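Long-range contacts in TATA-box-binding protein (Methanococcus jannaschii, PDB 2Z8U), which probably binds the TATA box of archaeal promoters and so helps bring about transcription of genes by RNA polymerase: residues P11-V16 / A111-G116; V18-K23 / K75-A80; P48-R53 / L61-S66; P119-I124 / V152-S157. All blocks are in the same frame, centred on the assembly; numbering follows the deposited sequence.

Contact 1 of 4, residues P11-V16 / A111-G116; sequences PEIKIV and ATADLG
The flat groups that Lys14 and Thr112 bring to this contact are backbone peptides, which face each other through paired N-H and C=O groups. Lys14 N gives a straight bond to Thr112 O (2.9 Å, 167° at the hydrogen), and Thr112 N answers to Lys14 O at the same length. The two bonds define Lys14 and Thr112 as an antiparallel hydrogen-bonded pair, followed by Ile15 and Ala111 as a non-hydrogen-bonded pair. Toward the N terminus the direct bonding stops, and one water accepts from both Glu12 N (2.9 Å) and Asp114 N.

One face of the strand pair carries Lys14 and Thr112. Thr112 OG1, held between its backbone N and carbonyl carbon (chi1 61°), comes within 3.7 Å of Val16 CG2, the two side chains crossing at a slant. The face of Ile15 and Ala111 is apolar: Ile15 CD1 reaches Ala111 CB at 3.9 Å. Ile13 adds to it with both branches, CG2 meeting Ala111 CB at 4.0 Å and CD1 meeting Ala113 CB, and Ile13 and Ala113 also touch helix 168-183.

The strands come from different sequence repeats, so this pairing helps make one continuous sheet of the two halves of the TBP saddle. The chemistry implies a seam whose register is set by main-chain bonds, while the alanines' single methyls meet Ile13 and Ile15 of the adjoining segment and make that face apolar.

Contact 2 of 4, residues V18-K23 / K75-A80; sequences VVVSTK and KSKEEA
Val18 and Val20 on strand 14-23 pack against the N-terminal end of helix 77-94, a strand-to-helix contact within the first repeat, on the helical side of the sheet. It is van der Waals packing of two valines, one on a peptide and one on a methyl. Val18 CG2 presses on the peptide between Ser76 and Lys77, 3.4 Å from Ser76 C, while CG1 lies against Ser76 CA. One turn on, Ala80 CB sits before both methyls of Val20, nearer to CG2 (3.7 Å) than to CG1 (4.1 Å); with CG1 anti to the carbonyl carbon and CG2 between that carbon and the backbone N (chi1 -57°), both methyls face Ala80.

The surface they meet is itself held in shape. Ser76 is the N-cap, its OG accepting from Glu79 N at 3.0 Å. The extended Glu79 side chain brings OE2 to Lys75 N (2.8 Å), which meets it from above the carboxylate plane. Replacing Val18 by an alanine removes both methyls, which would probably open a gap beneath the Ser76-Lys77 peptide and set the helix start less firmly on the strand.

The chemistry implies a division of labour: polar bonds shape the helix end from within, and side-chain packing attaches it to the sheet.

Contact 3 of 4, residues P48-R53 / L61-S66; sequences PGLVCR and LLIFRS
Leu50 O is approached by two neighbouring residues of the opposite strand: Ile63 N donates to it at 2.7 Å and 169°, and Leu62 CA makes a CA-H...O contact at 3.3 Å. Leu50 N returns a bond to Ile63 O, and Cys52 and Leu61 exchange a second such pair, the ladder of an antiparallel hairpin.

Leu50 and Ile63 lie side by side on one face, CD2 to CD1 at 4.2 Å. On the other, Val51 and Leu62 cross at a slant; Leu62 CG is anti to its backbone N (chi1 172°), which carries CD1 toward Gly49 CA and to 4.1 Å from Val51 CG2. Where the ladder ends, the Phe64 ring lies obliquely against Gly49, with CD1 3.8 Å from Gly49 CA; a CB on Gly49 would collide with this ring and with Leu62. A water in the ring plane at its edge donates to Pro48 O (2.8 Å) and accepts from Arg65 N. With an alanine in place of Phe64 the ring is gone, which is likely to uncover Gly49 CA and free the segment around it to move. In TBP relatives the corresponding phenylalanine partly inserts at a base-pair step of the TATA element; a like role is probable here.

Leu50 and Ile63 face helix 30-36, while Cys52 and Leu61 rest on helix 77-94. On the opposite face, Val51 and Leu62 pack on Met127 and Leu126 of the second subunit, and Leu62 is paired through its backbone with Asn70 in strand 68-72.

Contact 4 of 4, residues P119-I124 / V152-S157; sequences PNLDDI and VLIFGS
Leu121 and Pro119 both come at an angle across Ile154, and its CG2 methyl meets one atom from each: it lies 3.9 Å from Pro119 CG and equally far from Leu121 CD2. Ile154 can offer that methyl because CG2 stands opposite its own backbone N, while CG1 lies beside the N (chi1 -57°). Leu121 splits its fork over two kinds of surface. CD2 takes the methyl, and CD1 lies against main chain, 3.7 Å from Gly156 N and just as close to Ile154 O. The proline ring reaches further along the same backbone: Pro119 CG comes to 3.3 Å from Phe155 O, and Pro119 CD to 3.5 Å from Gly156 O.

The arrangement joins the start of helix 121-127 to the end of strand 149-154 in the second repeat of the TBP fold, where a short helix covers the outer part of the half-saddle sheet. Asn120 occupies the N-cap position, and Ile124 N bonding to Asn120 O marks the first turn, from which Leu121 points to the strand. Leu121 also touches Leu141 and Tyr133 on the strands beyond, and Ile154 packs on Ile182 of helix 168-183, so Leu121 and Ile154 belong to a wider apolar layer.

Polar linkage between the segments comes through solvent. A water donates to Pro119 O at 2.8 Å and to Gly156 O at 2.7 Å, bridging two carbonyls that cannot bond to each other. Phe155 turns its side chain to the other side of the strand end, where it packs on Val161 and on Gln137 of the second subunit.

From the N terminus, residues 11-16 wait until 111-116 before contact 1 closes the longest loop, joining the two repeats at the middle of the sheet. Within that span, contact 2 closes a shorter loop, from the later part of the same strand, 14-23, to the start of helix 77-94, and contact 3 is a hairpin enclosed in turn by contact 2. Contact 4 opens only after contact 1 has closed and ties helix 121-127 to strand 149-154 in the second repeat. Contacts 1 and 4 touch through Leu115 and Ile154, whereas contacts 3 and 4 lie in opposite halves, their centres about 38 Å apart.

Contact 1 of 4, residues P11-V16 / A111-G116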
loop_
_atom_site.group_PDB
_atom_site.type_symbol
_atom_site.label_atom_id
_atom_site.label_comp_id
_atom_site.label_asym_id
_atom_site.label_seq_id
_atom_site.Cartn_x
_atom_site.Cartn_y
_atom_site.Cartn_z
ATOM N N PRO B 11 -14.436 37.631 -11.935
ATOM C CA PRO B 11 -13.181 37.013 -11.542
ATOM C C PRO B 11 -12.208 36.969 -12.719
ATOM O O PRO B 11 -12.565 36.520 -13.815
ATOM C CB PRO B 11 -13.598 35.599 -11.136
ATOM C CG PRO B 11 -14.995 35.755 -10.647
ATOM C CD PRO B 11 -15.610 36.891 -11.428
ATOM N N GLU B 12 -10.989 37.445 -12.480
ATOM C CA GLU B 12 -9.964 37.466 -13.510
ATOM C C GLU B 12 -8.650 36.927 -12.964
ATOM O O GLU B 12 -8.356 37.118 -11.789
ATOM C CB GLU B 12 -9.789 38.905 -14.009
ATOM C CG GLU B 12 -9.167 39.007 -15.380
ATOM C CD GLU B 12 -9.152 40.430 -15.934
ATOM O OE1 GLU B 12 -8.293 40.693 -16.789
ATOM O OE2 GLU B 12 -9.966 41.273 -15.516
ATOM N N ILE B 13 -7.869 36.269 -13.827
ATOM C CA ILE B 13 -6.574 35.694 -13.482
ATOM C C ILE B 13 -5.465 36.748 -13.481
ATOM O O ILE B 13 -5.331 37.518 -14.435
ATOM C CB ILE B 13 -6.202 34.538 -14.482
ATOM C CG1 ILE B 13 -7.048 33.282 -14.219
ATOM C CG2 ILE B 13 -4.685 34.272 -14.542
ATOM C CD1 ILE B 13 -6.962 32.694 -12.796
ATOM N N LYS B 14 -4.688 36.780 -12.403
ATOM C CA LYS B 14 -3.438 37.545 -12.350
ATOM C C LYS B 14 -2.301 36.578 -12.100
ATOM O O LYS B 14 -2.366 35.795 -11.152
ATOM C CB LYS B 14 -3.496 38.585 -11.222
ATOM C CG LYS B 14 -2.152 39.272 -10.948
ATOM C CD LYS B 14 -2.317 40.515 -10.066
ATOM C CE LYS B 14 -0.996 41.295 -9.940
ATOM N NZ LYS B 14 -0.196 41.319 -11.215
ATOM N N ILE B 15 -1.261 36.620 -12.946
ATOM C CA ILE B 15 -0.087 35.778 -12.752
ATOM C C ILE B 15 0.807 36.517 -11.763
ATOM O O ILE B 15 1.078 37.723 -11.919
ATOM C CB ILE B 15 0.648 35.510 -14.081
ATOM C CG1 ILE B 15 -0.312 34.879 -15.108
ATOM C CG2 ILE B 15 1.939 34.689 -13.853
ATOM C CD1 ILE B 15 -0.895 33.554 -14.690
ATOM N N VAL B 16 1.194 35.823 -10.708
ATOM C CA VAL B 16 1.944 36.463 -9.638
ATOM C C VAL B 16 3.398 36.051 -9.725
ATOM O O VAL B 16 4.294 36.860 -9.491
ATOM C CB VAL B 16 1.319 36.210 -8.241
ATOM C CG1 VAL B 16 2.284 36.615 -7.135
ATOM C CG2 VAL B 16 0.017 37.011 -8.092
ATOM N N ALA B 111 -1.105 31.710 -10.059
ATOM C CA ALA B 111 -2.120 32.656 -10.496
ATOM C C ALA B 111 -3.060 32.864 -9.314
ATOM O O ALA B 111 -3.301 31.939 -8.509
ATOM C CB ALA B 111 -2.887 32.114 -11.662
ATOM N N THR B 112 -3.589 34.082 -9.217
ATOM C CA THR B 112 -4.588 34.404 -8.208
ATOM C C THR B 112 -5.831 35.009 -8.865
ATOM O O THR B 112 -5.778 35.591 -9.977
ATOM C CB THR B 112 -4.042 35.378 -7.129
ATOM O OG1 THR B 112 -3.649 36.620 -7.745
ATOM C CG2 THR B 112 -2.825 34.763 -6.385
ATOM N N ALA B 113 -6.957 34.831 -8.172
ATOM C CA ALA B 113 -8.212 35.413 -8.591
ATOM C C ALA B 113 -9.089 35.605 -7.352
ATOM O O ALA B 113 -8.769 35.147 -6.266
ATOM C CB ALA B 113 -8.893 34.545 -9.624
ATOM N N ASP B 114 -10.181 36.331 -7.509
ATOM C CA ASP B 114 -11.076 36.532 -6.389
ATOM C C ASP B 114 -12.443 36.061 -6.815
ATOM O O ASP B 114 -12.918 36.414 -7.900
ATOM C CB ASP B 114 -11.070 37.997 -5.936
ATOM C CG ASP B 114 -9.895 38.310 -5.021
ATOM O OD1 ASP B 114 -9.955 37.998 -3.826
ATOM O OD2 ASP B 114 -8.895 38.867 -5.485
ATOM N N LEU B 115 -13.042 35.202 -5.991
ATOM C CA LEU B 115 -14.334 34.598 -6.338
ATOM C C LEU B 115 -15.466 35.634 -6.410
ATOM O O LEU B 115 -16.426 35.436 -7.143
ATOM C CB LEU B 115 -14.719 33.514 -5.332
ATOM C CG LEU B 115 -13.945 32.182 -5.316
ATOM C CD1 LEU B 115 -14.532 31.295 -4.220
ATOM C CD2 LEU B 115 -13.988 31.475 -6.673
ATOM N N GLY B 116 -15.347 36.717 -5.645
ATOM C CA GLY B 116 -16.441 37.723 -5.553
ATOM C C GLY B 116 -17.422 37.395 -4.436
ATOM O O GLY B 116 -18.322 38.210 -4.096
HETATM O O HOH W 1 -10.308 38.023 -9.677
#

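Contact 2 of 4, residues V18-K23 / K75-A80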
loop_
_atom_site.group_PDB
_atom_site.type_symbol
_atom_site.label_atom_id
_atom_site.label_comp_id
_atom_site.label_asym_id
_atom_site.label_seq_id
_atom_site.Cartn_x
_atom_site.Cartn_y
_atom_site.Cartn_z
ATOM N N VAL B 18 6.279 33.089 -11.940
ATOM C CA VAL B 18 6.498 31.965 -12.848
ATOM C C VAL B 18 7.770 31.237 -12.428
ATOM O O VAL B 18 8.623 31.839 -11.772
ATOM C CB VAL B 18 6.608 32.408 -14.321
ATOM C CG1 VAL B 18 5.369 33.157 -14.788
ATOM C CG2 VAL B 18 7.879 33.265 -14.577
ATOM N N VAL B 19 7.858 29.941 -12.736
ATOM C CA VAL B 19 9.109 29.188 -12.623
ATOM C C VAL B 19 9.449 28.804 -14.065
ATOM O O VAL B 19 8.592 28.307 -14.778
ATOM C CB VAL B 19 8.952 27.940 -11.710
ATOM C CG1 VAL B 19 10.239 27.066 -11.705
ATOM C CG2 VAL B 19 8.558 28.360 -10.279
ATOM N N VAL B 20 10.664 29.086 -14.510
ATOM C CA VAL B 20 11.068 28.751 -15.874
ATOM C C VAL B 20 12.333 27.887 -15.875
ATOM O O VAL B 20 13.111 27.906 -14.899
ATOM C CB VAL B 20 11.316 30.011 -16.736
ATOM C CG1 VAL B 20 10.062 30.920 -16.786
ATOM C CG2 VAL B 20 12.563 30.808 -16.246
ATOM N N SER B 21 12.515 27.129 -16.953
ATOM C CA SER B 21 13.772 26.413 -17.179
ATOM C C SER B 21 14.331 26.739 -18.543
ATOM O O SER B 21 13.595 27.152 -19.452
ATOM C CB SER B 21 13.573 24.883 -17.100
ATOM O OG SER B 21 12.588 24.480 -18.042
ATOM N N THR B 22 15.643 26.539 -18.692
ATOM C CA THR B 22 16.260 26.605 -19.985
ATOM C C THR B 22 17.596 25.856 -19.931
ATOM O O THR B 22 17.937 25.259 -18.899
ATOM C CB THR B 22 16.431 28.076 -20.474
ATOM O OG1 THR B 22 16.804 28.063 -21.849
ATOM C CG2 THR B 22 17.503 28.826 -19.672
ATOM N N LYS B 23 18.311 25.855 -21.049
ATOM C CA LYS B 23 19.651 25.323 -21.113
ATOM C C LYS B 23 20.548 26.409 -21.705
ATOM O O LYS B 23 20.263 26.929 -22.778
ATOM C CB LYS B 23 19.674 24.053 -21.966
ATOM C CG LYS B 23 21.026 23.313 -21.908
ATOM C CD LYS B 23 20.878 21.885 -22.438
ATOM C CE LYS B 23 22.170 21.095 -22.224
ATOM N NZ LYS B 23 21.820 19.700 -21.834
ATOM N N LYS B 75 8.002 37.664 -12.173
ATOM C CA LYS B 75 6.574 37.933 -12.258
ATOM C C LYS B 75 6.006 37.356 -13.559
ATOM O O LYS B 75 4.810 37.084 -13.649
ATOM C CB LYS B 75 6.283 39.444 -12.191
ATOM C CG LYS B 75 6.650 40.156 -10.877
ATOM C CD LYS B 75 6.094 41.603 -10.866
ATOM C CE LYS B 75 6.616 42.411 -9.686
ATOM N NZ LYS B 75 5.839 43.670 -9.458
ATOM N N SER B 76 6.879 37.175 -14.551
ATOM C CA SER B 76 6.497 36.731 -15.902
ATOM C C SER B 76 7.664 35.987 -16.555
ATOM O O SER B 76 8.827 36.155 -16.146
ATOM C CB SER B 76 6.142 37.941 -16.790
ATOM O OG SER B 76 7.316 38.695 -17.061
ATOM N N LYS B 77 7.350 35.198 -17.581
ATOM C CA LYS B 77 8.364 34.562 -18.427
ATOM C C LYS B 77 9.353 35.569 -18.980
ATOM O O LYS B 77 10.547 35.302 -19.009
ATOM C CB LYS B 77 7.700 33.798 -19.589
ATOM C CG LYS B 77 8.690 33.061 -20.495
ATOM C CD LYS B 77 7.964 32.509 -21.699
ATOM C CE LYS B 77 8.881 32.357 -22.901
ATOM N NZ LYS B 77 8.071 31.999 -24.101
ATOM N N GLU B 78 8.856 36.731 -19.426
ATOM C CA GLU B 78 9.727 37.740 -20.018
ATOM C C GLU B 78 10.681 38.321 -19.009
ATOM O O GLU B 78 11.853 38.529 -19.336
ATOM C CB GLU B 78 8.942 38.880 -20.718
ATOM C CG GLU B 78 8.203 38.450 -21.985
ATOM C CD GLU B 78 6.993 37.599 -21.680
ATOM O OE1 GLU B 78 6.514 37.646 -20.530
ATOM O OE2 GLU B 78 6.529 36.874 -22.582
ATOM N N GLU B 79 10.184 38.606 -17.799
ATOM C CA GLU B 79 11.058 39.109 -16.748
ATOM C C GLU B 79 12.195 38.121 -16.437
ATOM O O GLU B 79 13.364 38.521 -16.255
ATOM C CB GLU B 79 10.292 39.398 -15.473
ATOM C CG GLU B 79 11.200 39.902 -14.356
ATOM C CD GLU B 79 10.445 40.443 -13.182
ATOM O OE1 GLU B 79 10.229 41.675 -13.121
ATOM O OE2 GLU B 79 10.047 39.635 -12.328
ATOM N N ALA B 80 11.826 36.842 -16.355
ATOM C CA ALA B 80 12.783 35.765 -16.150
ATOM C C ALA B 80 13.809 35.728 -17.284
ATOM O O ALA B 80 14.990 35.630 -17.022
ATOM C CB ALA B 80 12.090 34.435 -16.012
#

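Contact 3 of 4, residues P48-R53 / L61-S66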
loop_
_atom_site.group_PDB
_atom_site.type_symbol
_atom_site.label_atom_id
_atom_site.label_comp_id
_atom_site.label_asym_id
_atom_site.label_seq_id
_atom_site.Cartn_x
_atom_site.Cartn_y
_atom_site.Cartn_z
ATOM N N PRO B 48 25.349 19.644 -6.293
ATOM C CA PRO B 48 26.061 19.821 -7.557
ATOM C C PRO B 48 25.778 21.147 -8.284
ATOM O O PRO B 48 26.563 21.528 -9.144
ATOM C CB PRO B 48 25.555 18.639 -8.409
ATOM C CG PRO B 48 24.792 17.729 -7.436
ATOM C CD PRO B 48 24.228 18.704 -6.455
ATOM N N GLY B 49 24.684 21.827 -7.945
ATOM C CA GLY B 49 24.254 23.044 -8.668
ATOM C C GLY B 49 24.738 24.341 -8.037
ATOM O O GLY B 49 25.100 24.379 -6.847
ATOM N N LEU B 50 24.763 25.408 -8.832
ATOM C CA LEU B 50 25.159 26.725 -8.336
ATOM C C LEU B 50 23.932 27.603 -8.211
ATOM O O LEU B 50 23.110 27.652 -9.134
ATOM C CB LEU B 50 26.194 27.385 -9.272
ATOM C CG LEU B 50 26.645 28.811 -8.957
ATOM C CD1 LEU B 50 28.082 29.001 -9.398
ATOM C CD2 LEU B 50 25.731 29.886 -9.562
ATOM N N VAL B 51 23.837 28.338 -7.105
ATOM C CA VAL B 51 22.696 29.233 -6.851
ATOM C C VAL B 51 23.115 30.691 -6.944
ATOM O O VAL B 51 24.091 31.088 -6.323
ATOM C CB VAL B 51 22.046 28.968 -5.460
ATOM C CG1 VAL B 51 20.873 29.915 -5.208
ATOM C CG2 VAL B 51 21.602 27.516 -5.348
ATOM N N CYS B 52 22.391 31.470 -7.749
ATOM C CA CYS B 52 22.608 32.907 -7.859
ATOM C C CYS B 52 21.307 33.642 -7.534
ATOM O O CYS B 52 20.283 33.420 -8.177
ATOM C CB CYS B 52 23.088 33.310 -9.254
ATOM S SG CYS B 52 23.367 35.147 -9.388
ATOM N N ARG B 53 21.358 34.511 -6.532
ATOM C CA ARG B 53 20.176 35.246 -6.087
ATOM C C ARG B 53 20.294 36.713 -6.440
ATOM O O ARG B 53 21.105 37.436 -5.859
ATOM C CB ARG B 53 19.949 35.059 -4.591
ATOM C CG ARG B 53 19.117 33.840 -4.254
ATOM C CD ARG B 53 18.928 33.705 -2.757
ATOM N NE ARG B 53 19.774 32.650 -2.207
ATOM C CZ ARG B 53 19.344 31.420 -1.940
ATOM N NH1 ARG B 53 18.067 31.099 -2.165
ATOM N NH2 ARG B 53 20.185 30.512 -1.442
ATOM N N LEU B 61 18.424 31.938 -9.582
ATOM C CA LEU B 61 18.740 30.973 -10.630
ATOM C C LEU B 61 19.520 29.819 -10.024
ATOM O O LEU B 61 20.357 30.025 -9.141
ATOM C CB LEU B 61 19.564 31.634 -11.751
ATOM C CG LEU B 61 18.916 32.761 -12.587
ATOM C CD1 LEU B 61 19.181 34.135 -11.977
ATOM C CD2 LEU B 61 19.495 32.729 -13.969
ATOM N N LEU B 62 19.236 28.614 -10.507
ATOM C CA LEU B 62 19.978 27.425 -10.167
ATOM C C LEU B 62 20.615 26.954 -11.458
ATOM O O LEU B 62 19.917 26.741 -12.459
ATOM C CB LEU B 62 19.056 26.350 -9.576
ATOM C CG LEU B 62 19.609 24.934 -9.313
ATOM C CD1 LEU B 62 20.788 24.916 -8.359
ATOM C CD2 LEU B 62 18.491 24.026 -8.796
ATOM N N ILE B 63 21.948 26.877 -11.454
ATOM C CA ILE B 63 22.687 26.530 -12.659
ATOM C C ILE B 63 23.446 25.212 -12.483
ATOM O O ILE B 63 24.207 25.064 -11.526
ATOM C CB ILE B 63 23.706 27.629 -13.050
ATOM C CG1 ILE B 63 23.042 29.018 -13.068
ATOM C CG2 ILE B 63 24.378 27.269 -14.392
ATOM C CD1 ILE B 63 23.983 30.170 -13.352
ATOM N N PHE B 64 23.279 24.293 -13.435
ATOM C CA PHE B 64 23.975 23.005 -13.388
ATOM C C PHE B 64 25.116 22.928 -14.414
ATOM O O PHE B 64 25.115 23.660 -15.402
ATOM C CB PHE B 64 22.963 21.876 -13.619
ATOM C CG PHE B 64 22.023 21.652 -12.459
ATOM C CD1 PHE B 64 22.458 20.981 -11.311
ATOM C CD2 PHE B 64 20.718 22.099 -12.514
ATOM C CE1 PHE B 64 21.592 20.760 -10.234
ATOM C CE2 PHE B 64 19.833 21.876 -11.444
ATOM C CZ PHE B 64 20.281 21.202 -10.301
ATOM N N ARG B 65 26.082 22.033 -14.174
ATOM C CA ARG B 65 27.162 21.742 -15.127
ATOM C C ARG B 65 26.620 21.320 -16.518
ATOM O O ARG B 65 27.213 21.637 -17.529
ATOM C CB ARG B 65 28.093 20.649 -14.542
ATOM C CG ARG B 65 29.383 20.378 -15.310
ATOM C CD ARG B 65 30.478 19.717 -14.404
ATOM N NE ARG B 65 30.709 20.512 -13.184
ATOM C CZ ARG B 65 31.504 21.589 -13.094
ATOM N NH1 ARG B 65 32.218 22.017 -14.136
ATOM N NH2 ARG B 65 31.599 22.240 -11.941
ATOM N N SER B 66 25.495 20.614 -16.549
ATOM C CA SER B 66 24.800 20.254 -17.811
ATOM C C SER B 66 24.375 21.465 -18.653
ATOM O O SER B 66 24.066 21.332 -19.833
ATOM C CB SER B 66 23.546 19.440 -17.501
ATOM O OG SER B 66 22.567 20.273 -16.876
HETATM O O HOH W 2 25.967 20.651 -11.746
#

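Contact 4 of 4, residues P119-I124 / V152-S157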
loop_
_atom_site.group_PDB
_atom_site.type_symbol
_atom_site.label_atom_id
_atom_site.label_comp_id
_atom_site.label_asym_id
_atom_site.label_seq_id
_atom_site.Cartn_x
_atom_site.Cartn_y
_atom_site.Cartn_z
ATOM N N PRO B 119 -16.651 32.193 0.380
ATOM C CA PRO B 119 -17.160 30.818 0.292
ATOM C C PRO B 119 -17.330 30.126 1.640
ATOM O O PRO B 119 -16.589 30.410 2.594
ATOM C CB PRO B 119 -16.077 30.100 -0.535
ATOM C CG PRO B 119 -14.859 30.866 -0.287
ATOM C CD PRO B 119 -15.284 32.298 -0.180
ATOM N N ASN B 120 -18.328 29.255 1.723
ATOM C CA ASN B 120 -18.488 28.383 2.884
ATOM C C ASN B 120 -17.624 27.162 2.613
ATOM O O ASN B 120 -18.041 26.225 1.926
ATOM C CB ASN B 120 -19.969 28.006 3.121
ATOM C CG ASN B 120 -20.193 27.238 4.430
ATOM O OD1 ASN B 120 -21.246 27.370 5.072
ATOM N ND2 ASN B 120 -19.234 26.421 4.815
ATOM N N LEU B 121 -16.400 27.199 3.127
ATOM C CA LEU B 121 -15.440 26.119 2.912
ATOM C C LEU B 121 -15.900 24.739 3.446
ATOM O O LEU B 121 -15.610 23.718 2.833
ATOM C CB LEU B 121 -14.062 26.523 3.451
ATOM C CG LEU B 121 -13.442 27.781 2.809
ATOM C CD1 LEU B 121 -12.060 28.056 3.374
ATOM C CD2 LEU B 121 -13.402 27.674 1.283
ATOM N N ASP B 122 -16.594 24.717 4.581
ATOM C CA ASP B 122 -17.145 23.461 5.120
ATOM C C ASP B 122 -18.149 22.829 4.152
ATOM O O ASP B 122 -18.122 21.622 3.929
ATOM C CB ASP B 122 -17.780 23.692 6.500
ATOM C CG ASP B 122 -16.740 23.971 7.574
ATOM O OD1 ASP B 122 -16.753 25.086 8.129
ATOM O OD2 ASP B 122 -15.888 23.087 7.843
ATOM N N ASP B 123 -19.013 23.659 3.563
ATOM C CA ASP B 123 -19.922 23.218 2.495
ATOM C C ASP B 123 -19.186 22.595 1.322
ATOM O O ASP B 123 -19.554 21.517 0.861
ATOM C CB ASP B 123 -20.784 24.383 1.982
ATOM C CG ASP B 123 -21.948 24.704 2.898
ATOM O OD1 ASP B 123 -22.206 23.932 3.848
ATOM O OD2 ASP B 123 -22.614 25.742 2.656
ATOM N N ILE B 124 -18.141 23.273 0.853
ATOM C CA ILE B 124 -17.370 22.824 -0.294
ATOM C C ILE B 124 -16.666 21.496 0.050
ATOM O O ILE B 124 -16.665 20.564 -0.753
ATOM C CB ILE B 124 -16.361 23.924 -0.790
ATOM C CG1 ILE B 124 -17.095 25.131 -1.400
ATOM C CG2 ILE B 124 -15.370 23.370 -1.836
ATOM C CD1 ILE B 124 -16.204 26.362 -1.571
ATOM N N VAL B 152 -5.395 23.877 -6.491
ATOM C CA VAL B 152 -6.105 25.129 -6.188
ATOM C C VAL B 152 -6.259 25.270 -4.673
ATOM O O VAL B 152 -6.532 24.291 -3.989
ATOM C CB VAL B 152 -7.500 25.159 -6.855
ATOM C CG1 VAL B 152 -8.219 26.501 -6.573
ATOM C CG2 VAL B 152 -7.377 24.925 -8.379
ATOM N N LEU B 153 -6.019 26.467 -4.164
ATOM C CA LEU B 153 -6.325 26.783 -2.776
ATOM C C LEU B 153 -7.378 27.877 -2.760
ATOM O O LEU B 153 -7.232 28.911 -3.429
ATOM C CB LEU B 153 -5.081 27.256 -2.026
ATOM C CG LEU B 153 -3.763 26.542 -2.341
ATOM C CD1 LEU B 153 -2.617 27.329 -1.737
ATOM C CD2 LEU B 153 -3.782 25.120 -1.809
ATOM N N ILE B 154 -8.444 27.641 -2.017
ATOM C CA ILE B 154 -9.537 28.596 -1.914
ATOM C C ILE B 154 -9.633 29.069 -0.478
ATOM O O ILE B 154 -9.740 28.243 0.437
ATOM C CB ILE B 154 -10.882 27.949 -2.307
ATOM C CG1 ILE B 154 -10.814 27.368 -3.731
ATOM C CG2 ILE B 154 -12.005 28.993 -2.155
ATOM C CD1 ILE B 154 -11.992 26.463 -4.127
ATOM N N PHE B 155 -9.639 30.386 -0.286
ATOM C CA PHE B 155 -9.679 30.982 1.049
ATOM C C PHE B 155 -11.057 31.545 1.382
ATOM O O PHE B 155 -11.832 31.867 0.468
ATOM C CB PHE B 155 -8.563 32.030 1.181
ATOM C CG PHE B 155 -7.198 31.444 0.977
ATOM C CD1 PHE B 155 -6.580 30.750 2.013
ATOM C CD2 PHE B 155 -6.579 31.487 -0.271
ATOM C CE1 PHE B 155 -5.334 30.141 1.829
ATOM C CE2 PHE B 155 -5.322 30.879 -0.467
ATOM C CZ PHE B 155 -4.704 30.219 0.591
ATOM N N GLY B 156 -11.369 31.617 2.684
ATOM C CA GLY B 156 -12.671 32.141 3.161
ATOM C C GLY B 156 -12.924 33.572 2.704
ATOM O O GLY B 156 -14.069 34.029 2.646
ATOM N N SER B 157 -11.850 34.278 2.365
ATOM C CA SER B 157 -11.948 35.655 1.875
ATOM C C SER B 157 -12.544 35.720 0.458
ATOM O O SER B 157 -13.031 36.772 0.035
ATOM C CB SER B 157 -10.548 36.295 1.852
ATOM O OG SER B 157 -9.685 35.607 0.965
HETATM O O HOH W 3 -15.792 32.580 4.110
#